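Local structure of reducing end xylose-releasing exo-oligoxylanase (Bacillus halodurans, 1WU4) at residues A269-D274 with E282-E287; D274-G279 with G330-V335; A342-F347 with L370-N375. The protein hydrolyses xylooligosaccharides of three or more units from their reducing end, releasing xylose with inversion of the anomeric configuration. The protein carries 1 engineered substitution. One frame throughout, in Å; residues are numbered along the deposited sequence.

Contact 1. Residues A269-D274 with E282-E287; sequences ANIGLD and EWSAEE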
# COMPACT_ATOMS: atom_id res chain seq x y z
N ALA A 269 2.92 3.93 -7.42
CA ALA A 269 1.76 3.05 -7.43
C ALA A 269 0.55 3.74 -6.80
O ALA A 269 -0.56 3.65 -7.33
CB ALA A 269 2.07 1.76 -6.68
N ASN A 270 0.77 4.41 -5.68
CA ASN A 270 -0.30 5.12 -4.98
C ASN A 270 -0.89 6.22 -5.84
O ASN A 270 -2.10 6.44 -5.86
CB ASN A 270 0.22 5.73 -3.67
CG ASN A 270 0.66 4.69 -2.66
OD1 ASN A 270 0.19 3.55 -2.68
ND2 ASN A 270 1.55 5.08 -1.77
N ILE A 271 -0.02 6.93 -6.55
CA ILE A 271 -0.47 8.01 -7.43
C ILE A 271 -1.30 7.42 -8.56
O ILE A 271 -2.31 8.00 -8.96
CB ILE A 271 0.74 8.79 -7.98
CG1 ILE A 271 1.38 9.58 -6.83
CG2 ILE A 271 0.31 9.74 -9.10
CD1 ILE A 271 2.67 10.28 -7.20
N GLY A 272 -0.89 6.27 -9.07
CA GLY A 272 -1.64 5.63 -10.13
C GLY A 272 -3.02 5.19 -9.68
O GLY A 272 -4.01 5.41 -10.38
N LEU A 273 -3.11 4.57 -8.50
CA LEU A 273 -4.40 4.11 -8.02
C LEU A 273 -5.33 5.27 -7.68
O LEU A 273 -6.53 5.21 -7.95
CB LEU A 273 -4.23 3.18 -6.81
CG LEU A 273 -5.51 2.45 -6.40
CD1 LEU A 273 -6.02 1.59 -7.56
CD2 LEU A 273 -5.24 1.58 -5.19
N ASP A 274 -4.79 6.33 -7.09
CA ASP A 274 -5.60 7.49 -6.75
C ASP A 274 -6.16 8.11 -8.03
O ASP A 274 -7.32 8.53 -8.07
CB ASP A 274 -4.77 8.52 -5.97
CG ASP A 274 -5.57 9.76 -5.58
OD1 ASP A 274 -6.76 9.63 -5.22
OD2 ASP A 274 -5.00 10.87 -5.60
N GLU A 282 -3.24 17.05 -13.57
CA GLU A 282 -2.07 17.49 -14.31
C GLU A 282 -0.81 17.13 -13.53
O GLU A 282 0.16 16.62 -14.10
CB GLU A 282 -2.13 19.00 -14.53
CG GLU A 282 -1.10 19.52 -15.53
CD GLU A 282 -1.42 19.11 -16.96
OE1 GLU A 282 -0.61 19.42 -17.86
OE2 GLU A 282 -2.47 18.47 -17.18
N TRP A 283 -0.82 17.39 -12.23
CA TRP A 283 0.35 17.10 -11.41
C TRP A 283 0.71 15.62 -11.41
O TRP A 283 1.88 15.27 -11.56
CB TRP A 283 0.14 17.55 -9.96
CG TRP A 283 1.37 17.33 -9.13
CD1 TRP A 283 2.42 18.20 -8.97
CD2 TRP A 283 1.74 16.13 -8.42
NE1 TRP A 283 3.41 17.61 -8.23
CE2 TRP A 283 3.02 16.34 -7.88
CE3 TRP A 283 1.10 14.90 -8.21
CZ2 TRP A 283 3.69 15.37 -7.13
CZ3 TRP A 283 1.77 13.93 -7.46
CH2 TRP A 283 3.05 14.17 -6.93
N SER A 284 -0.28 14.75 -11.24
CA SER A 284 -0.01 13.31 -11.21
C SER A 284 0.55 12.79 -12.52
O SER A 284 1.49 11.99 -12.52
CB SER A 284 -1.28 12.54 -10.84
OG SER A 284 -1.67 12.85 -9.51
N ALA A 285 -0.00 13.23 -13.64
CA ALA A 285 0.48 12.78 -14.94
C ALA A 285 1.93 13.25 -15.13
O ALA A 285 2.78 12.49 -15.58
CB ALA A 285 -0.40 13.34 -16.05
N GLU A 286 2.19 14.50 -14.77
CA GLU A 286 3.53 15.05 -14.90
C GLU A 286 4.53 14.36 -13.97
O GLU A 286 5.68 14.15 -14.34
CB GLU A 286 3.50 16.56 -14.63
CG GLU A 286 2.78 17.34 -15.73
CD GLU A 286 2.44 18.76 -15.33
OE1 GLU A 286 1.93 19.50 -16.20
OE2 GLU A 286 2.66 19.13 -14.16
N GLU A 287 4.07 14.00 -12.78
CA GLU A 287 4.92 13.32 -11.80
C GLU A 287 5.31 11.93 -12.30
O GLU A 287 6.48 11.54 -12.23
CB GLU A 287 4.19 13.22 -10.46
CG GLU A 287 4.71 12.17 -9.48
CD GLU A 287 6.15 12.38 -9.05
OE1 GLU A 287 6.68 13.51 -9.16
OE2 GLU A 287 6.77 11.40 -8.59
O HOH W 1 -3.05 10.67 -8.54
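The indole of Trp283 meets Ile271 at the six-membered end of the ring, where CZ3 lies 3.8 Å from Ile271 CD1 and CH2 is almost as close. The methyl comes in obliquely. One face of the indole carries Glu287 CB, 3.8 Å above the plane and displaced toward the rim, while Ser284 OG sits at the ring edge, in plane. Trp283 starts off along the flank of its helix, yet with CG anti to the backbone N (chi1 -176°) the long ring brings its far end back to the isoleucine; its side chain also touches Leu230 and Lys231 of helix 216-233.

Ile271 supplies nearly everything on the side of helix 265-278, and its two branches divide the work. The extended CG1-CD1 arm ends against both Trp283 and Glu287, with CD1 3.6 Å from Glu287 CG; CG2 lies against Ser284, 3.7 Å from its CB. A beta-branched residue suits this place because it offers a methyl and a longer ethyl arm in different directions. Glu287 meets the isoleucine through CG, the methylene before the carboxylate, in a chain bent at chi2 (61°). The axes of segments 269-274 and 282-287 pass 10.3 Å apart, at 141° between their N-to-C directions, the near-antiparallel relation expected of consecutive helices joined by a short turn, here residues 279-281.

The polar link is a water. It donates to Ile271 O at 2.8 Å and also hydrogen-bonds Ser284 OG, at 2.8 Å; the same hydroxyl bonds Ser281 OG, in the turn just before the helix. Small and polar, serine allows isoleucine to pack on its carbon while its oxygen serves the water. The contact is therefore apolar at its centre, and the polar link between the two segments is a bridging water.

Contact 2. Residues D274-G279 with G330-V335; sequences DAEWFG and GSLASV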
# COMPACT_ATOMS: atom_id res chain seq x y z
N ASP A 274 -4.79 6.33 -7.09
CA ASP A 274 -5.60 7.49 -6.75
C ASP A 274 -6.16 8.11 -8.03
O ASP A 274 -7.32 8.53 -8.07
CB ASP A 274 -4.77 8.52 -5.97
CG ASP A 274 -5.57 9.76 -5.58
OD1 ASP A 274 -6.76 9.63 -5.22
OD2 ASP A 274 -5.00 10.87 -5.60
N ALA A 275 -5.35 8.15 -9.09
CA ALA A 275 -5.79 8.72 -10.36
C ALA A 275 -6.94 7.89 -10.93
O ALA A 275 -7.92 8.44 -11.43
CB ALA A 275 -4.64 8.76 -11.35
N GLU A 276 -6.81 6.57 -10.85
CA GLU A 276 -7.85 5.69 -11.37
C GLU A 276 -9.15 5.80 -10.58
O GLU A 276 -10.23 5.89 -11.16
CB GLU A 276 -7.37 4.24 -11.36
CG GLU A 276 -8.40 3.23 -11.87
CD GLU A 276 -8.99 3.60 -13.22
OE1 GLU A 276 -8.28 4.24 -14.02
OE2 GLU A 276 -10.16 3.23 -13.48
N TRP A 277 -9.05 5.79 -9.26
CA TRP A 277 -10.22 5.87 -8.40
C TRP A 277 -10.90 7.24 -8.35
O TRP A 277 -12.11 7.35 -8.50
CB TRP A 277 -9.87 5.46 -6.97
CG TRP A 277 -9.71 3.98 -6.76
CD1 TRP A 277 -9.74 2.99 -7.70
CD2 TRP A 277 -9.49 3.33 -5.50
NE1 TRP A 277 -9.55 1.76 -7.11
CE2 TRP A 277 -9.40 1.94 -5.76
CE3 TRP A 277 -9.37 3.78 -4.18
CZ2 TRP A 277 -9.18 1.00 -4.74
CZ3 TRP A 277 -9.15 2.84 -3.17
CH2 TRP A 277 -9.06 1.47 -3.46
N PHE A 278 -10.11 8.29 -8.14
CA PHE A 278 -10.69 9.62 -8.02
C PHE A 278 -10.43 10.62 -9.13
O PHE A 278 -10.81 11.79 -9.01
CB PHE A 278 -10.31 10.19 -6.66
CG PHE A 278 -11.01 9.50 -5.52
CD1 PHE A 278 -12.33 9.82 -5.21
CD2 PHE A 278 -10.39 8.47 -4.83
CE1 PHE A 278 -13.02 9.12 -4.23
CE2 PHE A 278 -11.07 7.76 -3.85
CZ PHE A 278 -12.39 8.08 -3.55
N GLY A 279 -9.82 10.17 -10.22
CA GLY A 279 -9.57 11.06 -11.34
C GLY A 279 -8.14 11.50 -11.54
O GLY A 279 -7.38 11.68 -10.58
N GLY A 330 2.02 3.06 -11.96
CA GLY A 330 1.94 4.51 -12.05
C GLY A 330 1.35 4.98 -13.36
O GLY A 330 0.81 6.08 -13.44
N SER A 331 1.46 4.15 -14.40
CA SER A 331 0.93 4.51 -15.71
C SER A 331 -0.57 4.84 -15.69
O SER A 331 -1.07 5.51 -16.59
CB SER A 331 1.19 3.39 -16.72
OG SER A 331 2.58 3.24 -16.95
N LEU A 332 -1.28 4.38 -14.67
CA LEU A 332 -2.71 4.67 -14.57
C LEU A 332 -2.94 6.17 -14.40
O LEU A 332 -4.04 6.67 -14.64
CB LEU A 332 -3.34 3.91 -13.40
CG LEU A 332 -3.51 2.40 -13.60
CD1 LEU A 332 -3.82 1.74 -12.27
CD2 LEU A 332 -4.61 2.13 -14.61
N ALA A 333 -1.90 6.89 -13.99
CA ALA A 333 -1.99 8.34 -13.79
C ALA A 333 -1.48 9.12 -15.00
O ALA A 333 -1.51 10.35 -15.01
CB ALA A 333 -1.22 8.75 -12.54
N SER A 334 -1.01 8.41 -16.02
CA SER A 334 -0.51 9.06 -17.24
C SER A 334 -0.62 8.05 -18.37
O SER A 334 0.39 7.63 -18.95
CB SER A 334 0.94 9.50 -17.06
OG SER A 334 1.34 10.35 -18.12
N VAL A 335 -1.85 7.68 -18.70
CA VAL A 335 -2.09 6.69 -19.74
C VAL A 335 -1.55 7.08 -21.12
O VAL A 335 -1.27 6.21 -21.94
CB VAL A 335 -3.59 6.36 -19.85
CG1 VAL A 335 -4.10 5.83 -18.52
CG2 VAL A 335 -4.37 7.59 -20.27
O HOH W 2 -6.31 5.29 -15.44
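Ala275 turns its methyl toward the 330-335 segment and meets Ala333, CB to CB at 3.6 Å; Ala333 CA is equally near, so the methyl rests on the backbone of the short 3-10 turn as much as on its side chain. Leu332 O also lies beside it, 3.9 Å from Ala275 CB. Alanine suits both positions: the backbones come within 5.1 Å between the CA atoms of Ala275 and Ala333, a close spacing that the small alanine methyls fit.

Next along the helix, Glu276 holds its CG anti to the backbone N (chi1 179°) and bends at chi2, and its carboxylate reaches the neighbourhood of Leu332. The direct touch is loose, with OE1 4.3 Å from Leu332 CD2. More telling is the water between them, which donates to Glu276 OE1 at 2.6 Å and to Leu332 O at 2.8 Å. The other carboxylate oxygen, OE2, accepts from the backbone N of Arg15, which gives the two oxygens separate tasks. The Leu332 side chain also packs on Leu17, Ala371 and Leu372.

Chemically, the contact pairs close alanine packing with one water-mediated polar link: a single water uses both its protons to join a carboxylate to a backbone carbonyl, two acceptors that could not bond each other directly.

Contact 3. Residues A342-F347 with L370-N375; sequences ANVDLF and LALSGN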
# COMPACT_ATOMS: atom_id res chain seq x y z
N ALA A 342 5.70 1.52 -22.47
CA ALA A 342 6.96 0.83 -22.24
C ALA A 342 7.02 0.24 -20.83
O ALA A 342 7.48 -0.88 -20.65
CB ALA A 342 8.14 1.77 -22.46
N ASN A 343 6.54 0.99 -19.85
CA ASN A 343 6.56 0.50 -18.48
C ASN A 343 5.63 -0.68 -18.28
O ASN A 343 5.99 -1.65 -17.61
CB ASN A 343 6.22 1.63 -17.51
CG ASN A 343 7.44 2.43 -17.11
OD1 ASN A 343 8.09 2.12 -16.11
ND2 ASN A 343 7.76 3.45 -17.90
N VAL A 344 4.43 -0.61 -18.85
CA VAL A 344 3.49 -1.71 -18.73
C VAL A 344 4.06 -2.94 -19.43
O VAL A 344 3.94 -4.06 -18.92
CB VAL A 344 2.11 -1.33 -19.33
CG1 VAL A 344 1.20 -2.55 -19.40
CG2 VAL A 344 1.46 -0.25 -18.46
N ASP A 345 4.70 -2.75 -20.58
CA ASP A 345 5.29 -3.87 -21.30
C ASP A 345 6.44 -4.48 -20.50
O ASP A 345 6.59 -5.70 -20.44
CB ASP A 345 5.82 -3.44 -22.68
CG ASP A 345 4.71 -3.16 -23.67
OD1 ASP A 345 3.60 -3.68 -23.50
OD2 ASP A 345 4.97 -2.42 -24.64
N LEU A 346 7.26 -3.63 -19.89
CA LEU A 346 8.39 -4.11 -19.10
C LEU A 346 7.87 -5.00 -17.97
O LEU A 346 8.40 -6.09 -17.73
CB LEU A 346 9.17 -2.93 -18.50
CG LEU A 346 10.37 -3.30 -17.62
CD1 LEU A 346 11.38 -4.11 -18.43
CD2 LEU A 346 11.02 -2.03 -17.07
N PHE A 347 6.83 -4.54 -17.29
CA PHE A 347 6.22 -5.29 -16.20
C PHE A 347 5.68 -6.62 -16.70
O PHE A 347 5.89 -7.66 -16.07
CB PHE A 347 5.12 -4.44 -15.56
CG PHE A 347 4.36 -5.14 -14.46
CD1 PHE A 347 5.03 -5.82 -13.45
CD2 PHE A 347 2.97 -5.07 -14.41
CE1 PHE A 347 4.33 -6.43 -12.40
CE2 PHE A 347 2.26 -5.67 -13.37
CZ PHE A 347 2.94 -6.35 -12.37
N LEU A 370 -3.40 -6.36 -10.37
CA LEU A 370 -4.81 -6.09 -10.12
C LEU A 370 -5.21 -4.72 -10.67
O LEU A 370 -6.19 -4.60 -11.39
CB LEU A 370 -5.12 -6.15 -8.62
CG LEU A 370 -5.03 -7.53 -7.95
CD1 LEU A 370 -5.21 -7.37 -6.45
CD2 LEU A 370 -6.10 -8.46 -8.53
N ALA A 371 -4.43 -3.70 -10.34
CA ALA A 371 -4.74 -2.34 -10.80
C ALA A 371 -4.69 -2.16 -12.31
O ALA A 371 -5.59 -1.56 -12.90
CB ALA A 371 -3.81 -1.34 -10.12
N LEU A 372 -3.64 -2.68 -12.95
CA LEU A 372 -3.51 -2.52 -14.39
C LEU A 372 -4.52 -3.32 -15.20
O LEU A 372 -4.73 -3.04 -16.38
CB LEU A 372 -2.09 -2.88 -14.82
CG LEU A 372 -1.02 -1.88 -14.36
CD1 LEU A 372 0.36 -2.47 -14.54
CD2 LEU A 372 -1.16 -0.57 -15.15
N SER A 373 -5.16 -4.30 -14.57
CA SER A 373 -6.16 -5.12 -15.26
C SER A 373 -7.59 -4.67 -14.93
O SER A 373 -8.56 -5.25 -15.41
CB SER A 373 -6.00 -6.60 -14.88
OG SER A 373 -6.27 -6.81 -13.51
N GLY A 374 -7.70 -3.62 -14.12
CA GLY A 374 -9.01 -3.10 -13.74
C GLY A 374 -9.68 -3.91 -12.64
O GLY A 374 -10.91 -3.91 -12.53
N ASN A 375 -8.88 -4.58 -11.83
CA ASN A 375 -9.41 -5.41 -10.75
C ASN A 375 -9.09 -4.95 -9.33
O ASN A 375 -9.29 -5.70 -8.38
CB ASN A 375 -8.95 -6.85 -10.94
CG ASN A 375 -9.66 -7.53 -12.09
OD1 ASN A 375 -10.88 -7.70 -12.07
ND2 ASN A 375 -8.91 -7.92 -13.11
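Apolar packing joins the two segments, and Leu372 is the second segment's share of it, meeting both Phe347 and Val344. Its CD1 methyl meets the Phe347 ring obliquely, 3.7 Å from CD2 and slightly farther from CE2, while CD2 of the same leucine lies 4.2 Å from Val344 CG2. A forked leucine suits this position because each methyl can address a different residue, Val344 or Phe347, three apart on helix 340-348. Phe347 has CG anti to its own N (chi1 177°), which carries the ring across to helix 358-372; there it also meets Tyr365 edge-to-face. Phe18 of helix 17-20 touches all three side chains.

Within the second segment, polar bonds cluster at the helix end. Asn375 ND2 donates to Ser373 OG at 2.9 Å, with an N-H...O angle of 155° and the oxygen 16° out of the amide plane. In the backbone, Asn375 N bonds Leu370 O at 2.7 Å and Gly374 N bonds Ala371 O. Gly374 has positive phi, a conformation readily adopted by a residue without a side chain.

This C-terminal cap is a Schellman motif, and it ends a helix just beyond its packing residue, within the helical (alpha/alpha)6 barrel of glycoside hydrolase family 8.

Overall arrangement
All three contacts involve helices of the fold, contact 2 pairing one with a loop, and lie away from the annotated catalytic and nickel sites. Contacts 1 and 2 share helix 265-278 and Asp274, with centres about 6 Å apart; they touch where Ala285 and Gly272 meet the 330-335 turn. Contact 2 is buried, whereas contact 1 is only partly so, yet each includes a bridging water. Contact 3, also buried, uses different helices and joins its segments by hydrocarbon alone. It still borders contact 2, its centre about 12 Å away, through Leu332 and through Ser331, which meets Asn343 and Val344. The 330-335 turn thus touches both other contacts, which do not touch each other.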